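Local coordinates for hypothetical protein Paer03002360 (PDB 2ERV) that hydrolyses the ester bond at the 3 position of lipid A in the bacterial outer membrane, releasing the primary fatty acyl chain of lipopolysaccharide, at residues Gly35-Tyr40 and Pro64-Glu69; Asn103-Ile108 and Ile125-Ala130; Thr16-Leu21 and Gly44-Glu49. All coordinates share one frame; numbering follows the deposited sequence.

How the contacts relate
All three contacts pair neighbouring antiparallel strands of the sheet that curls into the PagL barrel. Contacts 1 and 3 use the same strand, 35-48, at its two ends: its beginning pairs with 64-69 and its end with 16-21, the centres about 22 Å apart on opposite sides of the chain's centre. Contact 2 carries catalytic His126 and Ser128, and its centre lies about 14 Å from that of contact 3. Arg18 NH1 of contact 3 makes a salt bridge of 3.1 Å to Glu105 OE2 of contact 2, while the rings of Trp48 and Tyr127 pack together. Contact 1 meets contact 2 through Arg107, whose CZ lies 3.6 Å from Val65 CG2.

Contact 1 of 3, residues Gly35-Tyr40 and Pro64-Glu69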
loop_
_atom_site.group_PDB
_atom_site.type_symbol
_atom_site.label_atom_id
_atom_site.label_comp_id
_atom_site.label_asym_id
_atom_site.label_seq_id
_atom_site.Cartn_x
_atom_site.Cartn_y
_atom_site.Cartn_z
ATOM N N GLY A 35 -12.088 19.912 3.240
ATOM C CA GLY A 35 -11.973 18.588 2.652
ATOM C C GLY A 35 -12.899 17.650 3.399
ATOM O O GLY A 35 -13.866 18.109 4.044
ATOM N N ARG A 36 -12.603 16.347 3.342
ATOM C CA ARG A 36 -13.464 15.361 3.969
ATOM C C ARG A 36 -12.594 14.155 4.268
ATOM O O ARG A 36 -11.558 13.944 3.600
ATOM C CB ARG A 36 -14.595 14.951 3.029
ATOM C CG ARG A 36 -14.104 14.520 1.630
ATOM C CD ARG A 36 -15.133 13.832 0.753
ATOM N NE ARG A 36 -14.528 13.390 -0.519
ATOM C CZ ARG A 36 -14.822 12.246 -1.144
ATOM N NH1 ARG A 36 -15.673 11.373 -0.607
ATOM N NH2 ARG A 36 -14.240 11.949 -2.298
ATOM N N LEU A 37 -13.034 13.379 5.265
ATOM C CA LEU A 37 -12.516 12.056 5.521
ATOM C C LEU A 37 -13.335 11.074 4.691
ATOM O O LEU A 37 -14.576 11.148 4.635
ATOM C CB LEU A 37 -12.578 11.679 7.010
ATOM C CG LEU A 37 -11.955 10.296 7.394
ATOM C CD1 LEU A 37 -10.408 10.328 7.269
ATOM C CD2 LEU A 37 -12.357 9.893 8.832
ATOM N N THR A 38 -12.634 10.142 4.050
ATOM C CA THR A 38 -13.287 9.076 3.309
ATOM C C THR A 38 -12.406 7.829 3.331
ATOM O O THR A 38 -11.569 7.702 4.240
ATOM C CB THR A 38 -13.674 9.563 1.864
ATOM O OG1 THR A 38 -14.481 8.540 1.257
ATOM C CG2 THR A 38 -12.450 9.747 0.938
ATOM N N GLY A 39 -12.584 6.912 2.372
ATOM C CA GLY A 39 -11.654 5.781 2.269
ATOM C C GLY A 39 -11.990 4.806 1.172
ATOM O O GLY A 39 -12.941 5.026 0.366
ATOM N N TYR A 40 -11.213 3.723 1.134
ATOM C CA TYR A 40 -11.412 2.681 0.135
ATOM C C TYR A 40 -10.890 1.337 0.613
ATOM O O TYR A 40 -10.049 1.275 1.539
ATOM C CB TYR A 40 -10.838 3.069 -1.236
ATOM C CG TYR A 40 -9.334 3.290 -1.257
ATOM C CD1 TYR A 40 -8.790 4.536 -0.931
ATOM C CD2 TYR A 40 -8.475 2.259 -1.593
ATOM C CE1 TYR A 40 -7.382 4.750 -0.982
ATOM C CE2 TYR A 40 -7.106 2.434 -1.622
ATOM C CZ TYR A 40 -6.562 3.669 -1.316
ATOM O OH TYR A 40 -5.201 3.823 -1.391
ATOM N N PRO A 64 -8.529 -1.860 4.626
ATOM C CA PRO A 64 -9.301 -0.624 4.606
ATOM C C PRO A 64 -8.278 0.498 4.647
ATOM O O PRO A 64 -7.277 0.409 5.394
ATOM C CB PRO A 64 -10.121 -0.668 5.922
ATOM C CG PRO A 64 -9.372 -1.649 6.850
ATOM C CD PRO A 64 -8.590 -2.540 5.943
ATOM N N VAL A 65 -8.473 1.512 3.817
ATOM C CA VAL A 65 -7.552 2.650 3.771
ATOM C C VAL A 65 -8.369 3.941 3.949
ATOM O O VAL A 65 -9.240 4.234 3.128
ATOM C CB VAL A 65 -6.793 2.719 2.405
ATOM C CG1 VAL A 65 -5.807 3.887 2.373
ATOM C CG2 VAL A 65 -6.048 1.363 2.103
ATOM N N PHE A 66 -8.066 4.707 4.984
ATOM C CA PHE A 66 -8.720 6.008 5.233
ATOM C C PHE A 66 -8.017 7.068 4.418
ATOM O O PHE A 66 -6.809 7.024 4.260
ATOM C CB PHE A 66 -8.630 6.371 6.726
ATOM C CG PHE A 66 -9.578 5.544 7.582
ATOM C CD1 PHE A 66 -10.901 5.960 7.775
ATOM C CD2 PHE A 66 -9.161 4.332 8.117
ATOM C CE1 PHE A 66 -11.787 5.189 8.521
ATOM C CE2 PHE A 66 -10.041 3.550 8.885
ATOM C CZ PHE A 66 -11.349 3.991 9.077
ATOM N N VAL A 67 -8.782 8.049 3.952
ATOM C CA VAL A 67 -8.216 9.087 3.101
ATOM C C VAL A 67 -8.714 10.380 3.601
ATOM O O VAL A 67 -9.931 10.538 3.769
ATOM C CB VAL A 67 -8.694 8.885 1.616
ATOM C CG1 VAL A 67 -8.284 10.055 0.699
ATOM C CG2 VAL A 67 -8.120 7.569 1.056
ATOM N N TYR A 68 -7.827 11.344 3.795
ATOM C CA TYR A 68 -8.341 12.699 3.910
ATOM C C TYR A 68 -8.099 13.410 2.574
ATOM O O TYR A 68 -6.958 13.567 2.153
ATOM C CB TYR A 68 -7.711 13.482 5.080
ATOM C CG TYR A 68 -8.477 14.760 5.311
ATOM C CD1 TYR A 68 -9.600 14.791 6.171
ATOM C CD2 TYR A 68 -8.146 15.909 4.616
ATOM C CE1 TYR A 68 -10.334 16.005 6.370
ATOM C CE2 TYR A 68 -8.882 17.057 4.757
ATOM C CZ TYR A 68 -9.972 17.094 5.648
ATOM O OH TYR A 68 -10.657 18.263 5.776
ATOM N N GLU A 69 -9.169 13.890 1.941
ATOM C CA GLU A 69 -9.073 14.459 0.617
ATOM C C GLU A 69 -9.370 15.921 0.789
ATOM O O GLU A 69 -10.445 16.274 1.241
ATOM C CB GLU A 69 -10.097 13.838 -0.321
ATOM C CG GLU A 69 -10.100 14.479 -1.707
ATOM C CD GLU A 69 -11.331 14.081 -2.499
ATOM O OE1 GLU A 69 -12.462 14.587 -2.204
ATOM O OE2 GLU A 69 -11.168 13.251 -3.420
HETATM O O HOH W 1 -12.704 18.429 7.252
#
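One face of the Tyr40 ring is covered by Val65, whose CB sits 3.9 Å from the ring centroid in a CH-pi contact, while CG2 of Val67 meets the ring edge at CE1, 3.6 Å away. Tyr68 lays a face of its ring over the backbone, with Arg36 O above it, offset toward the rim, and a water at its edge in the ring plane. The Arg36 guanidinium has CG2 of Thr38 over one face and Glu69 OE1 at its edge. Both NE (2.9 Å) and NH2 (3.2 Å) of Arg36 donate to that one oxygen, reaching it from the same side above the carboxylate plane, the two planes being 59° apart. An extended glutamate, CG anti to the backbone N (chi1 176°), runs alongside the arginine to make this salt bridge; Arg36 NH1 turns instead to Ser28. Tyr40 OH is held by Glu80. Having no side chain, Gly39 lets its CA come within 3.0 Å of Val65 O. Between the two faces the backbones bond in pairs, Arg36 with Glu69, Thr38 with Val67 and Tyr40 with Val65. Leu37, Phe66 and Tyr68 lie on the other face from the Arg36-Glu69 pair, as in a transmembrane beta-barrel hairpin, where an interior carrying charged and polar groups among some valines backs onto an apolar and aromatic outside.

Contact 2 of 3, residues Asn103-Ile108 and Ile125-Ala130. With CA (calcium ion), chain C.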
loop_
_atom_site.group_PDB
_atom_site.type_symbol
_atom_site.label_atom_id
_atom_site.label_comp_id
_atom_site.label_asym_id
_atom_site.label_seq_id
_atom_site.Cartn_x
_atom_site.Cartn_y
_atom_site.Cartn_z
ATOM N N ASN A 103 1.108 -11.625 7.790
ATOM C CA ASN A 103 1.672 -10.400 8.342
ATOM C C ASN A 103 0.637 -9.302 8.293
ATOM O O ASN A 103 -0.290 -9.367 7.475
ATOM C CB ASN A 103 2.923 -9.956 7.552
ATOM C CG ASN A 103 4.164 -10.769 7.884
ATOM O OD1 ASN A 103 4.819 -10.506 8.891
ATOM N ND2 ASN A 103 4.488 -11.762 7.055
ATOM N N PHE A 104 0.811 -8.274 9.132
ATOM C CA PHE A 104 -0.028 -7.084 9.044
ATOM C C PHE A 104 0.584 -6.193 7.962
ATOM O O PHE A 104 1.748 -6.339 7.627
ATOM C CB PHE A 104 -0.046 -6.323 10.371
ATOM C CG PHE A 104 -0.592 -7.126 11.547
ATOM C CD1 PHE A 104 -1.951 -7.109 11.838
ATOM C CD2 PHE A 104 0.261 -7.853 12.369
ATOM C CE1 PHE A 104 -2.464 -7.848 12.918
ATOM C CE2 PHE A 104 -0.248 -8.588 13.474
ATOM C CZ PHE A 104 -1.626 -8.580 13.728
ATOM N N GLU A 105 -0.221 -5.297 7.419
ATOM C CA GLU A 105 0.223 -4.298 6.456
ATOM C C GLU A 105 -0.125 -2.959 7.062
ATOM O O GLU A 105 -1.297 -2.727 7.277
ATOM C CB GLU A 105 -0.598 -4.409 5.167
ATOM C CG GLU A 105 -0.203 -3.408 4.072
ATOM C CD GLU A 105 -1.036 -3.569 2.802
ATOM O OE1 GLU A 105 -2.288 -3.508 2.917
ATOM O OE2 GLU A 105 -0.441 -3.791 1.683
ATOM N N ASP A 106 0.863 -2.108 7.369
ATOM C CA ASP A 106 0.624 -0.724 7.834
ATOM C C ASP A 106 1.100 0.227 6.764
ATOM O O ASP A 106 2.233 0.082 6.284
ATOM C CB ASP A 106 1.458 -0.432 9.091
ATOM C CG ASP A 106 1.028 -1.256 10.293
ATOM O OD1 ASP A 106 -0.185 -1.388 10.577
ATOM O OD2 ASP A 106 1.843 -1.897 10.976
ATOM N N ARG A 107 0.257 1.186 6.367
ATOM C CA ARG A 107 0.622 2.032 5.245
ATOM C C ARG A 107 0.246 3.489 5.473
ATOM O O ARG A 107 -0.742 3.786 6.172
ATOM C CB ARG A 107 -0.081 1.543 3.968
ATOM C CG ARG A 107 -1.536 1.178 4.211
ATOM C CD ARG A 107 -2.132 0.338 3.114
ATOM N NE ARG A 107 -2.264 1.127 1.897
ATOM C CZ ARG A 107 -2.747 0.634 0.764
ATOM N NH1 ARG A 107 -3.083 -0.638 0.680
ATOM N NH2 ARG A 107 -2.880 1.413 -0.269
ATOM N N ILE A 108 1.042 4.377 4.893
ATOM C CA ILE A 108 0.680 5.805 4.729
ATOM C C ILE A 108 0.980 6.228 3.314
ATOM O O ILE A 108 1.710 5.545 2.605
ATOM C CB ILE A 108 1.449 6.720 5.688
ATOM C CG1 ILE A 108 2.953 6.495 5.554
ATOM C CG2 ILE A 108 1.032 6.457 7.102
ATOM C CD1 ILE A 108 3.791 7.659 6.051
ATOM N N ILE A 125 4.797 1.435 2.898
ATOM C CA ILE A 125 4.063 0.326 3.489
ATOM C C ILE A 125 5.038 -0.534 4.251
ATOM O O ILE A 125 6.144 -0.787 3.773
ATOM C CB ILE A 125 3.341 -0.544 2.421
ATOM C CG1 ILE A 125 2.500 0.354 1.490
ATOM C CG2 ILE A 125 2.492 -1.594 3.123
ATOM C CD1 ILE A 125 1.891 -0.378 0.300
ATOM N N HIS A 126 4.635 -0.942 5.451
ATOM C CA HIS A 126 5.447 -1.855 6.265
ATOM C C HIS A 126 4.707 -3.138 6.621
ATOM O O HIS A 126 3.510 -3.116 6.931
ATOM C CB HIS A 126 5.887 -1.116 7.546
ATOM C CG HIS A 126 6.348 -2.024 8.649
ATOM N ND1 HIS A 126 7.612 -2.581 8.678
ATOM C CD2 HIS A 126 5.724 -2.442 9.781
ATOM C CE1 HIS A 126 7.739 -3.317 9.777
ATOM N NE2 HIS A 126 6.601 -3.264 10.449
ATOM N N TYR A 127 5.420 -4.252 6.597
ATOM C CA TYR A 127 4.795 -5.528 6.878
ATOM C C TYR A 127 5.556 -6.203 8.014
ATOM O O TYR A 127 6.781 -6.314 7.948
ATOM C CB TYR A 127 4.893 -6.448 5.639
ATOM C CG TYR A 127 4.154 -5.942 4.418
ATOM C CD1 TYR A 127 2.835 -6.339 4.171
ATOM C CD2 TYR A 127 4.782 -5.080 3.510
ATOM C CE1 TYR A 127 2.142 -5.880 3.031
ATOM C CE2 TYR A 127 4.104 -4.635 2.352
ATOM C CZ TYR A 127 2.786 -5.036 2.137
ATOM O OH TYR A 127 2.093 -4.603 1.012
ATOM N N SER A 128 4.851 -6.635 9.059
ATOM C CA SER A 128 5.504 -7.419 10.142
ATOM C C SER A 128 4.422 -8.139 10.928
ATOM O O SER A 128 3.277 -7.959 10.626
ATOM C CB SER A 128 6.411 -6.569 11.037
ATOM O OG SER A 128 5.674 -5.489 11.609
ATOM N N ASN A 129 4.790 -8.930 11.938
ATOM C CA ASN A 129 3.828 -9.825 12.583
ATOM C C ASN A 129 3.593 -9.504 14.074
ATOM O O ASN A 129 2.952 -10.286 14.807
ATOM C CB ASN A 129 4.212 -11.323 12.328
ATOM C CG ASN A 129 5.558 -11.719 12.961
ATOM O OD1 ASN A 129 5.883 -11.324 14.103
ATOM N ND2 ASN A 129 6.338 -12.495 12.239
ATOM N N ALA A 130 4.045 -8.319 14.484
ATOM C CA ALA A 130 3.896 -7.802 15.843
ATOM C C ALA A 130 4.572 -8.674 16.901
ATOM O O ALA A 130 4.134 -8.689 18.069
ATOM C CB ALA A 130 2.450 -7.565 16.181
HETATM CA CA CA C . 1.033 -1.550 13.265
#
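Asp106 sets its CG anti to the carbonyl carbon (chi1 -66°) and His126 its CG anti to the backbone N (chi1 162°), which lets the two side chains run alongside each other on neighbouring strands of a barrel hairpin. Carboxylate and ring are nearly coplanar at 16°, with Asp106 OD2 at the ring edge, and the same oxygen binds a calcium ion at 2.5 Å. Asp106 N and His126 N each donate to the other residue's carbonyl in nearly straight bonds, which fixes the backbone of the histidine. The hairpin carries His126 and Ser128 of the charge relay system, NE2 and OG hydrogen-bonded at 2.7 Å with the donor undecided; Glu140, on the neighbouring strand 139-149, completes it, its OE2 hydrogen-bonded to His126 ND1. On the other face of the sheet Glu105 stretches beside Tyr127, whose OH lies 2.7 Å from Glu105 OE2, a weak hydrogen bond at most. This carboxylate would offset the charge of Arg18, its stronger partner, and Ser61 OG also bonds to OE2. The CG2 branch of Ile125 passes Glu105 at a slant, 3.4 Å from its CG. Asn129, critical for activity, donates through ND2 to Lys133 O, and its CB lies 3.6 Å from Asn103 OD1.

Contact 3 of 3, residues Thr16-Leu21 and Gly44-Glu49; sequences TYRLGL and GYTYWE. With CXE (pentaethylene glycol monodecyl ether), chain G.
Arg18 reaches across strand 35-48 at Gly44, whose CA sits 3.3 Å above one face of the guanidinium plane; a residue without a side chain lets the planar group come this close. The fully extended chain, CG anti to the backbone N (chi1 180°), carries the charge past Thr46. The buried arginine is well supplied with acceptors: NH2 makes a salt bridge to Asp42, NH1 turns to Glu105, and NH1 also donates 3.0 Å to a water at the guanidinium edge. Asp42 is shared with Arg107, so the carboxylates would offset two neighbouring positive charges. That water lies 2.8 Å from Thr46 OG1, so it links the threonine hydroxyl to the arginine. The backbone is satisfied by antiparallel pairing: Tyr17 exchanges two bonds with Tyr47, and Leu19 two with Tyr45, Tyr45 N to Leu19 O being 2.7 Å. Thr16 OG1 is bonded to Ser141, Trp48 NE1 to Ser59 and Tyr45 OH to His58. The methyl of Thr16 packs against Trp48, CG2 to CE3 3.4 Å, and Thr46 CG2 lies over a face of the same indole. On the opposite side of the sheet, Tyr17 and Tyr47 run side by side, their CD2 edges 3.9 Å apart, and the detergent's alkyl chain passes Leu21 and Tyr45. The chemistry thus divides across the sheet: one side pairs buried charges, consistent with a barrel interior, and the other offers rings and leucines to an amphiphile.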
loop_
_atom_site.group_PDB
_atom_site.type_symbol
_atom_site.label_atom_id
_atom_site.label_comp_id
_atom_site.label_asym_id
_atom_site.label_seq_id
_atom_site.Cartn_x
_atom_site.Cartn_y
_atom_site.Cartn_z
ATOM N N THR A 16 10.164 -3.508 -5.672
ATOM C CA THR A 16 8.884 -4.107 -5.436
ATOM C C THR A 16 8.013 -3.605 -6.543
ATOM O O THR A 16 8.227 -2.483 -7.080
ATOM C CB THR A 16 8.241 -3.618 -4.114
ATOM O OG1 THR A 16 8.100 -2.184 -4.164
ATOM C CG2 THR A 16 9.156 -3.871 -2.901
ATOM N N TYR A 17 7.035 -4.411 -6.916
ATOM C CA TYR A 17 6.146 -4.017 -8.009
ATOM C C TYR A 17 4.792 -4.436 -7.536
ATOM O O TYR A 17 4.652 -5.582 -7.128
ATOM C CB TYR A 17 6.499 -4.817 -9.292
ATOM C CG TYR A 17 7.905 -4.588 -9.776
ATOM C CD1 TYR A 17 8.224 -3.479 -10.572
ATOM C CD2 TYR A 17 8.925 -5.464 -9.420
ATOM C CE1 TYR A 17 9.542 -3.264 -11.008
ATOM C CE2 TYR A 17 10.227 -5.270 -9.848
ATOM C CZ TYR A 17 10.523 -4.179 -10.633
ATOM O OH TYR A 17 11.824 -3.999 -11.020
ATOM N N ARG A 18 3.786 -3.558 -7.615
ATOM C CA ARG A 18 2.487 -3.869 -7.028
ATOM C C ARG A 18 1.360 -3.577 -7.982
ATOM O O ARG A 18 1.309 -2.506 -8.586
ATOM C CB ARG A 18 2.265 -3.067 -5.729
ATOM C CG ARG A 18 0.901 -3.345 -5.064
ATOM C CD ARG A 18 0.674 -2.390 -3.928
ATOM N NE ARG A 18 -0.679 -2.458 -3.365
ATOM C CZ ARG A 18 -0.965 -2.851 -2.135
ATOM N NH1 ARG A 18 0.002 -3.246 -1.319
ATOM N NH2 ARG A 18 -2.241 -2.835 -1.711
ATOM N N LEU A 19 0.441 -4.519 -8.114
ATOM C CA LEU A 19 -0.760 -4.256 -8.918
ATOM C C LEU A 19 -1.913 -4.322 -7.954
ATOM O O LEU A 19 -1.902 -5.181 -7.077
ATOM C CB LEU A 19 -0.913 -5.350 -9.967
ATOM C CG LEU A 19 -0.020 -5.271 -11.203
ATOM C CD1 LEU A 19 -0.299 -6.547 -12.074
ATOM C CD2 LEU A 19 -0.326 -3.986 -12.041
ATOM N N GLY A 20 -2.896 -3.427 -8.101
ATOM C CA GLY A 20 -3.902 -3.289 -7.077
ATOM C C GLY A 20 -5.287 -3.013 -7.636
ATOM O O GLY A 20 -5.445 -2.540 -8.758
ATOM N N LEU A 21 -6.296 -3.327 -6.844
ATOM C CA LEU A 21 -7.660 -2.916 -7.165
ATOM C C LEU A 21 -8.191 -2.226 -5.922
ATOM O O LEU A 21 -7.887 -2.685 -4.823
ATOM C CB LEU A 21 -8.521 -4.161 -7.428
ATOM C CG LEU A 21 -8.307 -4.947 -8.743
ATOM C CD1 LEU A 21 -9.084 -6.290 -8.737
ATOM C CD2 LEU A 21 -8.711 -4.073 -9.905
ATOM N N GLY A 44 -4.118 -5.852 -3.053
ATOM C CA GLY A 44 -2.809 -5.647 -3.652
ATOM C C GLY A 44 -2.131 -6.965 -3.961
ATOM O O GLY A 44 -2.192 -7.922 -3.172
ATOM N N TYR A 45 -1.501 -7.034 -5.125
ATOM C CA TYR A 45 -0.662 -8.177 -5.408
ATOM C C TYR A 45 0.764 -7.597 -5.600
ATOM O O TYR A 45 0.939 -6.739 -6.442
ATOM C CB TYR A 45 -1.142 -8.930 -6.674
ATOM C CG TYR A 45 0.013 -9.687 -7.223
ATOM C CD1 TYR A 45 0.516 -10.802 -6.547
ATOM C CD2 TYR A 45 0.709 -9.216 -8.342
ATOM C CE1 TYR A 45 1.640 -11.462 -7.009
ATOM C CE2 TYR A 45 1.851 -9.867 -8.816
ATOM C CZ TYR A 45 2.308 -10.992 -8.139
ATOM O OH TYR A 45 3.457 -11.635 -8.594
ATOM N N THR A 46 1.760 -8.059 -4.838
ATOM C CA THR A 46 3.087 -7.399 -4.876
ATOM C C THR A 46 4.107 -8.431 -5.210
ATOM O O THR A 46 4.050 -9.539 -4.684
ATOM C CB THR A 46 3.436 -6.728 -3.513
ATOM O OG1 THR A 46 2.412 -5.757 -3.177
ATOM C CG2 THR A 46 4.751 -5.931 -3.588
ATOM N N TYR A 47 5.027 -8.080 -6.105
ATOM C CA TYR A 47 6.211 -8.910 -6.302
ATOM C C TYR A 47 7.399 -8.197 -5.651
ATOM O O TYR A 47 7.558 -6.983 -5.799
ATOM C CB TYR A 47 6.496 -9.112 -7.814
ATOM C CG TYR A 47 7.775 -9.858 -8.082
ATOM C CD1 TYR A 47 7.808 -11.237 -7.978
ATOM C CD2 TYR A 47 8.938 -9.201 -8.441
ATOM C CE1 TYR A 47 8.971 -11.943 -8.202
ATOM C CE2 TYR A 47 10.137 -9.937 -8.680
ATOM C CZ TYR A 47 10.106 -11.287 -8.554
ATOM O OH TYR A 47 11.221 -12.056 -8.787
ATOM N N TRP A 48 8.222 -8.976 -4.957
ATOM C CA TRP A 48 9.356 -8.487 -4.200
ATOM C C TRP A 48 10.573 -9.134 -4.795
ATOM O O TRP A 48 10.695 -10.362 -4.676
ATOM C CB TRP A 48 9.269 -8.996 -2.741
ATOM C CG TRP A 48 8.000 -8.507 -1.994
ATOM C CD1 TRP A 48 6.724 -9.045 -2.091
ATOM C CD2 TRP A 48 7.878 -7.362 -1.144
ATOM N NE1 TRP A 48 5.835 -8.317 -1.323
ATOM C CE2 TRP A 48 6.522 -7.274 -0.735
ATOM C CE3 TRP A 48 8.787 -6.388 -0.663
ATOM C CZ2 TRP A 48 6.060 -6.258 0.129
ATOM C CZ3 TRP A 48 8.334 -5.417 0.184
ATOM C CH2 TRP A 48 6.984 -5.336 0.574
ATOM N N GLU A 49 11.480 -8.335 -5.334
ATOM C CA GLU A 49 12.760 -8.790 -5.843
ATOM C C GLU A 49 13.501 -9.573 -4.761
ATOM O O GLU A 49 13.426 -9.231 -3.560
ATOM C CB GLU A 49 13.610 -7.601 -6.287
ATOM C CG GLU A 49 14.947 -7.973 -6.921
ATOM C CD GLU A 49 15.901 -6.807 -7.134
ATOM O OE1 GLU A 49 15.607 -5.644 -6.770
ATOM O OE2 GLU A 49 16.989 -7.069 -7.704
HETATM C C4 CXE G . -5.277 -9.289 -5.095
HETATM C C5 CXE G . -5.941 -8.590 -6.263
HETATM C C6 CXE G . -4.942 -7.815 -7.100
HETATM C C7 CXE G . -5.569 -7.541 -8.459
HETATM C C8 CXE G . -4.537 -7.148 -9.504
HETATM C C9 CXE G . -5.237 -6.447 -10.657
HETATM C C10 CXE G . -5.007 -7.239 -11.941
HETATM O O11 CXE G . -5.325 -6.450 -13.094
HETATM C C12 CXE G . -4.158 -6.063 -13.827
HETATM C C13 CXE G . -4.239 -6.552 -15.258
HETATM O O14 CXE G . -3.843 -5.473 -16.090
HETATM C C15 CXE G . -3.794 -5.833 -17.455
HETATM C C16 CXE G . -2.830 -4.867 -18.140
HETATM O O HOH W 2 2.926 -3.689 -1.408
#